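Local coordinates for protein S-adenosylmethionine:tRNA ribosyltransferase-isomerase (Thermotoga maritima, PDB 1VKY) that probably transfers the ribosyl group of S-adenosylmethionine to the 7-aminomethyl-7-deazaguanine of tRNA and isomerises it to epoxyqueuosine, a step of queuosine biosynthesis, at residues 71-76 with 209-214; 234-239 with 281-286. All blocks are in the same frame, centred on the assembly; numbering follows the deposited sequence.

Interaction 1: 71-76 with 209-214; sequences NVSKVI and VVLHVG
V72 and K74 bond to V209, L211 and V213 through both their N-H and C=O groups, tying strand 71-75 to strand 209-213; the two run parallel, their short axes 23° apart. V72 N donates to V209 O and V72 O receives L211 N; K74 N goes to L211 O at 2.9 Å in an almost straight bond (172°), and K74 O receives V213 N at 2.8 Å. A fifth bond, from I76 N, reaches V213 O from above the carbonyl plane, just where the first strand ends. CA-H groups add weaker contacts to the same carbonyls, among them N71 CA to V209 O at 3.2 Å.

On the face that carries N71, S73, V209 and L211, the asparagine amide makes the polar contacts. With CG anti to the backbone N (chi1 -176°), the N71 side chain crosses that of V209 at about a right angle, with OD1 3.6 Å from V209 CG2. A water donates to N71 OD1 at 2.9 Å and, weakly, to V210 O, while ND2 makes a weak bond to S73 OG. An alanine in place of N71 would probably leave the water with just its weak bond to V210 O among these partners, and S73 OG without the amide donor.

On the other face the extended K74 chain passes V210 obliquely, CD 3.8 Å from CG1. V210 CG1 also lies over one face of the H212 ring, toward its rim; NE2 of that ring bonds Q237 on the next strand. Past the last bridge, I76 CD1 lies 3.7 Å from G214 CA.

Helix 261-270 touches the N71 side through T262 and T263. The arrangement is a regular parallel pair within a mixed beta sheet, joining strands 67-75 and 205-213.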
ATOM      1  N   ASN B  71      17.861  -1.184   5.894  1.00 23.73           N
ATOM      2  CA  ASN B  71      17.675  -2.527   5.453  1.00 26.46           C
ATOM      3  C   ASN B  71      17.189  -2.554   4.014  1.00 30.91           C
ATOM      4  O   ASN B  71      16.321  -1.770   3.642  1.00 28.71           O
ATOM      5  CB  ASN B  71      16.602  -3.218   6.308  1.00 23.20           C
ATOM      6  CG  ASN B  71      16.422  -4.705   5.941  1.00 28.64           C
ATOM      7  OD1 ASN B  71      17.297  -5.507   6.176  1.00 28.79           O
ATOM      8  ND2 ASN B  71      15.279  -5.046   5.341  1.00 31.39           N
ATOM      9  N   VAL B  72      17.692  -3.503   3.253  1.00 32.24           N
ATOM     10  CA  VAL B  72      17.259  -3.742   1.881  1.00 33.23           C
ATOM     11  C   VAL B  72      16.773  -5.167   1.799  1.00 30.92           C
ATOM     12  O   VAL B  72      17.532  -6.086   2.105  1.00 33.69           O
ATOM     13  CB  VAL B  72      18.459  -3.579   0.925  1.00 35.10           C
ATOM     14  CG1 VAL B  72      18.126  -4.122  -0.468  1.00 43.79           C
ATOM     15  CG2 VAL B  72      18.865  -2.129   0.861  1.00 39.61           C
ATOM     16  N   SER B  73      15.520  -5.358   1.432  1.00 30.66           N
ATOM     17  CA  SER B  73      14.968  -6.694   1.287  1.00 35.24           C
ATOM     18  C   SER B  73      15.121  -7.179  -0.175  1.00 39.15           C
ATOM     19  O   SER B  73      14.790  -6.458  -1.103  1.00 39.78           O
ATOM     20  CB  SER B  73      13.530  -6.717   1.757  1.00 37.71           C
ATOM     21  OG  SER B  73      13.493  -6.702   3.186  1.00 43.95           O
ATOM     22  N   LYS B  74      15.682  -8.372  -0.360  1.00 38.41           N
ATOM     23  CA  LYS B  74      15.982  -8.926  -1.695  1.00 38.71           C
ATOM     24  C   LYS B  74      15.412 -10.334  -1.774  1.00 38.89           C
ATOM     25  O   LYS B  74      15.638 -11.121  -0.869  1.00 36.03           O
ATOM     26  CB  LYS B  74      17.491  -9.050  -1.913  1.00 36.66           C
ATOM     27  CG  LYS B  74      18.243  -7.740  -1.955  1.00 43.63           C
ATOM     28  CD  LYS B  74      19.734  -7.948  -2.282  1.00 45.32           C
ATOM     29  CE  LYS B  74      20.403  -6.604  -2.670  1.00 53.44           C
ATOM     30  NZ  LYS B  74      21.887  -6.610  -2.632  1.00 52.41           N
ATOM     31  N   VAL B  75      14.682 -10.657  -2.847  1.00 39.70           N
ATOM     32  CA  VAL B  75      14.232 -12.043  -3.111  1.00 38.33           C
ATOM     33  C   VAL B  75      15.426 -12.861  -3.576  1.00 37.81           C
ATOM     34  O   VAL B  75      16.162 -12.459  -4.456  1.00 37.14           O
ATOM     35  CB  VAL B  75      13.089 -12.100  -4.191  1.00 40.17           C
ATOM     36  CG1 VAL B  75      12.702 -13.553  -4.535  1.00 42.13           C
ATOM     37  CG2 VAL B  75      11.874 -11.356  -3.711  1.00 41.77           C
ATOM     38  N   ILE B  76      15.620 -14.018  -2.975  1.00 42.42           N
ATOM     39  CA  ILE B  76      16.663 -14.922  -3.406  1.00 42.44           C
ATOM     40  C   ILE B  76      16.392 -15.266  -4.883  1.00 44.47           C
ATOM     41  O   ILE B  76      15.325 -15.799  -5.184  1.00 47.56           O
ATOM     42  CB  ILE B  76      16.670 -16.189  -2.519  1.00 43.84           C
ATOM     43  CG1 ILE B  76      17.096 -15.820  -1.101  1.00 44.48           C
ATOM     44  CG2 ILE B  76      17.619 -17.268  -3.091  1.00 46.26           C
ATOM     45  CD1 ILE B  76      16.925 -16.911  -0.124  1.00 45.23           C
ATOM     46  N   VAL B 209      22.025  -3.239   5.748  1.00 28.03           N
ATOM     47  CA  VAL B 209      21.907  -4.646   6.052  1.00 27.10           C
ATOM     48  C   VAL B 209      20.911  -5.172   5.049  1.00 25.77           C
ATOM     49  O   VAL B 209      20.111  -4.420   4.500  1.00 28.17           O
ATOM     50  CB  VAL B 209      21.479  -4.928   7.533  1.00 24.49           C
ATOM     51  CG1 VAL B 209      22.592  -4.489   8.466  1.00 26.79           C
ATOM     52  CG2 VAL B 209      20.176  -4.291   7.878  1.00 25.89           C
ATOM     53  N   VAL B 210      20.927  -6.469   4.852  1.00 25.56           N
ATOM     54  CA  VAL B 210      20.100  -7.102   3.827  1.00 26.50           C
ATOM     55  C   VAL B 210      19.257  -8.214   4.443  1.00 27.24           C
ATOM     56  O   VAL B 210      19.664  -8.894   5.419  1.00 26.82           O
ATOM     57  CB  VAL B 210      20.994  -7.662   2.680  1.00 29.31           C
ATOM     58  CG1 VAL B 210      20.148  -8.164   1.512  1.00 32.06           C
ATOM     59  CG2 VAL B 210      21.968  -6.594   2.166  1.00 33.73           C
ATOM     60  N   LEU B 211      18.049  -8.345   3.932  1.00 30.82           N
ATOM     61  CA  LEU B 211      17.167  -9.428   4.306  1.00 31.86           C
ATOM     62  C   LEU B 211      16.891 -10.221   3.022  1.00 29.36           C
ATOM     63  O   LEU B 211      16.288  -9.717   2.089  1.00 31.28           O
ATOM     64  CB  LEU B 211      15.884  -8.901   4.921  1.00 30.59           C
ATOM     65  CG  LEU B 211      15.050 -10.005   5.575  1.00 33.45           C
ATOM     66  CD1 LEU B 211      15.760 -10.666   6.770  1.00 34.76           C
ATOM     67  CD2 LEU B 211      13.689  -9.482   5.977  1.00 41.24           C
ATOM     68  N   HIS B 212      17.377 -11.438   2.968  1.00 31.22           N
ATOM     69  CA  HIS B 212      17.216 -12.271   1.783  1.00 31.52           C
ATOM     70  C   HIS B 212      15.989 -13.136   1.997  1.00 33.74           C
ATOM     71  O   HIS B 212      15.971 -13.937   2.914  1.00 32.76           O
ATOM     72  CB  HIS B 212      18.424 -13.143   1.608  1.00 29.33           C
ATOM     73  CG  HIS B 212      19.685 -12.377   1.375  1.00 33.25           C
ATOM     74  ND1 HIS B 212      20.054 -11.933   0.128  1.00 30.34           N
ATOM     75  CD2 HIS B 212      20.665 -11.972   2.225  1.00 29.66           C
ATOM     76  CE1 HIS B 212      21.212 -11.292   0.210  1.00 32.36           C
ATOM     77  NE2 HIS B 212      21.605 -11.299   1.473  1.00 28.95           N
ATOM     78  N   VAL B 213      14.995 -12.977   1.130  1.00 35.26           N
ATOM     79  CA  VAL B 213      13.683 -13.603   1.277  1.00 39.01           C
ATOM     80  C   VAL B 213      13.512 -14.761   0.269  1.00 42.00           C
ATOM     81  O   VAL B 213      13.606 -14.586  -0.957  1.00 37.03           O
ATOM     82  CB  VAL B 213      12.578 -12.551   1.126  1.00 38.62           C
ATOM     83  CG1 VAL B 213      11.217 -13.180   1.346  1.00 46.87           C
ATOM     84  CG2 VAL B 213      12.817 -11.411   2.101  1.00 41.09           C
ATOM     85  N   GLY B 214      13.322 -15.947   0.831  1.00 49.27           N
ATOM     86  CA  GLY B 214      13.212 -17.174   0.073  1.00 55.31           C
ATOM     87  C   GLY B 214      11.774 -17.458  -0.314  1.00 61.91           C
ATOM     88  O   GLY B 214      11.047 -18.130   0.421  1.00 64.04           O
TER
HETATM   89  O   HOH W   1      18.544  -7.496   7.856  1.00 38.22           O

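Interaction 2: 234-239 with 281-286; sequences EFYQVP and GKTDLF
G281 sits over the ring of Y236, and this is the tight part of the contact. Its N lies 3.7 Å above the plane over the ring centre, and its CA makes a CH-pi contact with the same face. Y236 CG stands between the backbone N and the carbonyl carbon (chi1 65°), which folds the ring back over G281. Having no side chain, G281 lets its backbone lie flush over the ring. The backbones close the pair from both sides: Y236 N gives a bond to G281 O at 2.8 Å, and G281 N returns one to Y236 O at 3.1 Å, an antiparallel hydrogen-bonded pair. Farther along, T283 N meets the ring at its edge, and T283 CB comes within 4.0 Å of Y236 CD2. A water also lies at this ring's edge, in its plane; 2.6 Å from Y236 OH, it connects that hydroxyl to K282 O.

The solvent side belongs to the exposed E234 and K282. K282 runs beside the buried F235 ring, its CG 3.7 Å from F235 CD2, and its chain bends at chi3 along the phenyl group before NZ forms a salt bridge with E233. A second water joins E234 O to T283 N. Beyond it the loop leaves the strand, turning at T283, whose OG1 accepts from L285 N in an ST turn and also bonds T269.

Strand 279-281 is an outermost strand of the mixed sheet, beside strand 234-238. Helix 261-270 covers the Y236 side through T266 and I270, while R108 of strand 102-108 touches F235 and K282.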
ATOM      1  N   GLU B 234      13.917 -16.453   5.718  1.00 49.97           N
ATOM      2  CA  GLU B 234      14.517 -15.144   5.602  1.00 46.14           C
ATOM      3  C   GLU B 234      15.874 -15.207   6.258  1.00 40.70           C
ATOM      4  O   GLU B 234      16.028 -15.731   7.358  1.00 37.74           O
ATOM      5  CB  GLU B 234      13.640 -14.104   6.278  1.00 45.32           C
ATOM      6  CG  GLU B 234      12.368 -13.811   5.502  1.00 57.56           C
ATOM      7  CD  GLU B 234      11.386 -12.918   6.255  1.00 60.47           C
ATOM      8  OE1 GLU B 234      11.625 -12.669   7.467  1.00 61.10           O
ATOM      9  OE2 GLU B 234      10.374 -12.476   5.632  1.00 68.87           O
ATOM     10  N   PHE B 235      16.879 -14.713   5.553  1.00 35.90           N
ATOM     11  CA  PHE B 235      18.218 -14.721   6.063  1.00 32.54           C
ATOM     12  C   PHE B 235      18.664 -13.285   6.114  1.00 33.96           C
ATOM     13  O   PHE B 235      18.492 -12.537   5.140  1.00 34.14           O
ATOM     14  CB  PHE B 235      19.163 -15.538   5.162  1.00 35.03           C
ATOM     15  CG  PHE B 235      18.743 -16.964   4.978  1.00 30.57           C
ATOM     16  CD1 PHE B 235      17.863 -17.305   3.960  1.00 38.55           C
ATOM     17  CD2 PHE B 235      19.200 -17.939   5.810  1.00 33.06           C
ATOM     18  CE1 PHE B 235      17.458 -18.602   3.785  1.00 38.31           C
ATOM     19  CE2 PHE B 235      18.809 -19.245   5.646  1.00 38.27           C
ATOM     20  CZ  PHE B 235      17.941 -19.584   4.628  1.00 36.50           C
ATOM     21  N   TYR B 236      19.218 -12.877   7.247  1.00 30.27           N
ATOM     22  CA  TYR B 236      19.816 -11.549   7.307  1.00 26.87           C
ATOM     23  C   TYR B 236      21.233 -11.649   6.814  1.00 25.13           C
ATOM     24  O   TYR B 236      21.877 -12.705   6.899  1.00 25.91           O
ATOM     25  CB  TYR B 236      19.792 -10.959   8.731  1.00 27.57           C
ATOM     26  CG  TYR B 236      20.641 -11.714   9.716  1.00 20.17           C
ATOM     27  CD1 TYR B 236      22.041 -11.519   9.767  1.00 23.55           C
ATOM     28  CD2 TYR B 236      20.083 -12.646  10.577  1.00 24.90           C
ATOM     29  CE1 TYR B 236      22.808 -12.200  10.666  1.00 23.64           C
ATOM     30  CE2 TYR B 236      20.867 -13.307  11.494  1.00 26.65           C
ATOM     31  CZ  TYR B 236      22.207 -13.084  11.536  1.00 27.02           C
ATOM     32  OH  TYR B 236      22.978 -13.802  12.409  1.00 26.96           O
ATOM     33  N   GLN B 237      21.734 -10.538   6.306  1.00 23.45           N
ATOM     34  CA  GLN B 237      23.156 -10.422   5.998  1.00 22.31           C
ATOM     35  C   GLN B 237      23.655  -9.067   6.464  1.00 21.93           C
ATOM     36  O   GLN B 237      23.021  -8.060   6.205  1.00 23.25           O
ATOM     37  CB  GLN B 237      23.378 -10.544   4.476  1.00 23.02           C
ATOM     38  CG  GLN B 237      24.862 -10.475   4.049  1.00 27.61           C
ATOM     39  CD  GLN B 237      25.061 -10.451   2.546  1.00 24.00           C
ATOM     40  OE1 GLN B 237      24.104 -10.260   1.804  1.00 26.29           O
ATOM     41  NE2 GLN B 237      26.312 -10.618   2.106  1.00 26.28           N
ATOM     42  N   VAL B 238      24.788  -9.062   7.149  1.00 22.70           N
ATOM     43  CA  VAL B 238      25.517  -7.867   7.531  1.00 23.13           C
ATOM     44  C   VAL B 238      26.889  -7.998   6.918  1.00 23.36           C
ATOM     45  O   VAL B 238      27.758  -8.725   7.405  1.00 24.48           O
ATOM     46  CB  VAL B 238      25.669  -7.703   9.067  1.00 23.78           C
ATOM     47  CG1 VAL B 238      26.252  -6.317   9.402  1.00 23.75           C
ATOM     48  CG2 VAL B 238      24.321  -7.849   9.745  1.00 25.08           C
ATOM     49  N   PRO B 239      27.087  -7.302   5.816  1.00 23.84           N
ATOM     50  CA  PRO B 239      28.286  -7.460   5.064  1.00 24.22           C
ATOM     51  C   PRO B 239      29.481  -6.767   5.686  1.00 23.86           C
ATOM     52  O   PRO B 239      29.356  -5.935   6.585  1.00 24.00           O
ATOM     53  CB  PRO B 239      27.911  -6.848   3.690  1.00 24.18           C
ATOM     54  CG  PRO B 239      26.890  -5.826   3.989  1.00 27.60           C
ATOM     55  CD  PRO B 239      26.155  -6.321   5.208  1.00 24.83           C
ATOM     56  N   GLY B 281      22.677 -15.255   8.489  1.00 27.43           N
ATOM     57  CA  GLY B 281      21.981 -16.201   9.357  1.00 26.75           C
ATOM     58  C   GLY B 281      20.508 -15.945   9.398  1.00 28.77           C
ATOM     59  O   GLY B 281      19.970 -15.189   8.605  1.00 30.17           O
ATOM     60  N   LYS B 282      19.836 -16.612  10.331  1.00 30.52           N
ATOM     61  CA  LYS B 282      18.420 -16.438  10.557  1.00 34.01           C
ATOM     62  C   LYS B 282      18.325 -15.915  11.952  1.00 32.20           C
ATOM     63  O   LYS B 282      19.123 -16.295  12.811  1.00 31.98           O
ATOM     64  CB  LYS B 282      17.686 -17.775  10.490  1.00 37.03           C
ATOM     65  CG  LYS B 282      17.542 -18.320   9.097  1.00 44.43           C
ATOM     66  CD  LYS B 282      16.841 -19.677   9.107  1.00 51.18           C
ATOM     67  CE  LYS B 282      15.781 -19.759   8.001  1.00 58.91           C
ATOM     68  NZ  LYS B 282      15.516 -21.191   7.593  1.00 61.44           N
ATOM     69  N   THR B 283      17.389 -15.022  12.173  1.00 34.30           N
ATOM     70  CA  THR B 283      17.178 -14.522  13.503  1.00 35.53           C
ATOM     71  C   THR B 283      15.807 -14.887  14.026  1.00 32.22           C
ATOM     72  O   THR B 283      14.810 -14.669  13.366  1.00 30.81           O
ATOM     73  CB  THR B 283      17.420 -13.018  13.600  1.00 35.26           C
ATOM     74  OG1 THR B 283      17.093 -12.606  14.948  1.00 40.71           O
ATOM     75  CG2 THR B 283      16.511 -12.193  12.679  1.00 35.10           C
ATOM     76  N   ASP B 284      15.804 -15.428  15.243  1.00 32.54           N
ATOM     77  CA  ASP B 284      14.604 -15.717  16.040  1.00 36.47           C
ATOM     78  C   ASP B 284      14.327 -14.676  17.117  1.00 32.64           C
ATOM     79  O   ASP B 284      13.375 -14.824  17.868  1.00 29.94           O
ATOM     80  CB  ASP B 284      14.845 -17.049  16.789  1.00 41.64           C
ATOM     81  CG  ASP B 284      14.189 -18.217  16.121  1.00 53.03           C
ATOM     82  OD1 ASP B 284      13.119 -18.009  15.500  1.00 62.82           O
ATOM     83  OD2 ASP B 284      14.672 -19.381  16.194  1.00 67.84           O
ATOM     84  N   LEU B 285      15.199 -13.673  17.239  1.00 28.76           N
ATOM     85  CA  LEU B 285      15.232 -12.809  18.432  1.00 28.52           C
ATOM     86  C   LEU B 285      13.915 -12.119  18.614  1.00 28.77           C
ATOM     87  O   LEU B 285      13.418 -11.508  17.657  1.00 29.80           O
ATOM     88  CB  LEU B 285      16.363 -11.783  18.296  1.00 26.92           C
ATOM     89  CG  LEU B 285      16.492 -10.769  19.457  1.00 31.09           C
ATOM     90  CD1 LEU B 285      16.814 -11.469  20.771  1.00 33.94           C
ATOM     91  CD2 LEU B 285      17.588  -9.762  19.139  1.00 32.69           C
ATOM     92  N   PHE B 286      13.329 -12.228  19.813  1.00 24.55           N
ATOM     93  CA  PHE B 286      12.094 -11.565  20.149  1.00 24.87           C
ATOM     94  C   PHE B 286      12.385 -10.451  21.173  1.00 25.91           C
ATOM     95  O   PHE B 286      12.834 -10.740  22.273  1.00 28.33           O
ATOM     96  CB  PHE B 286      11.076 -12.570  20.740  1.00 27.49           C
ATOM     97  CG  PHE B 286       9.777 -11.946  21.123  1.00 28.05           C
ATOM     98  CD1 PHE B 286       8.928 -11.472  20.168  1.00 28.83           C
ATOM     99  CD2 PHE B 286       9.420 -11.793  22.436  1.00 28.69           C
ATOM    100  CE1 PHE B 286       7.752 -10.861  20.506  1.00 31.93           C
ATOM    101  CE2 PHE B 286       8.222 -11.182  22.773  1.00 30.81           C
ATOM    102  CZ  PHE B 286       7.396 -10.740  21.804  1.00 32.24           C
TER
HETATM  103  O   HOH W   2      15.821 -14.426   9.782  1.00 50.44           O
HETATM  104  O   HOH W   3      21.780 -15.514  13.904  1.00 41.95           O

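How the interactions relate
From the N terminus, the chain lays down strand 67-75, then passes through the six-stranded antiparallel sheet and helix 193-202 before strand 205-213 comes back beside it; interaction 1 closes this long excursion. An unmodelled segment follows, then strand 234-238, helix 240-252, strand 256-259 and helix 261-270, and interaction 2 closes that shorter loop at strand 279-281. The two loops are in series, neither enclosing the other. They meet where strands 205-213 and 234-238 pair antiparallel, H212 N lying 2.7 Å from F235 O. Together they join four strands that are neighbours in the mixed sheet: 67-75, 205-213, 234-238 and, at its edge, 279-281.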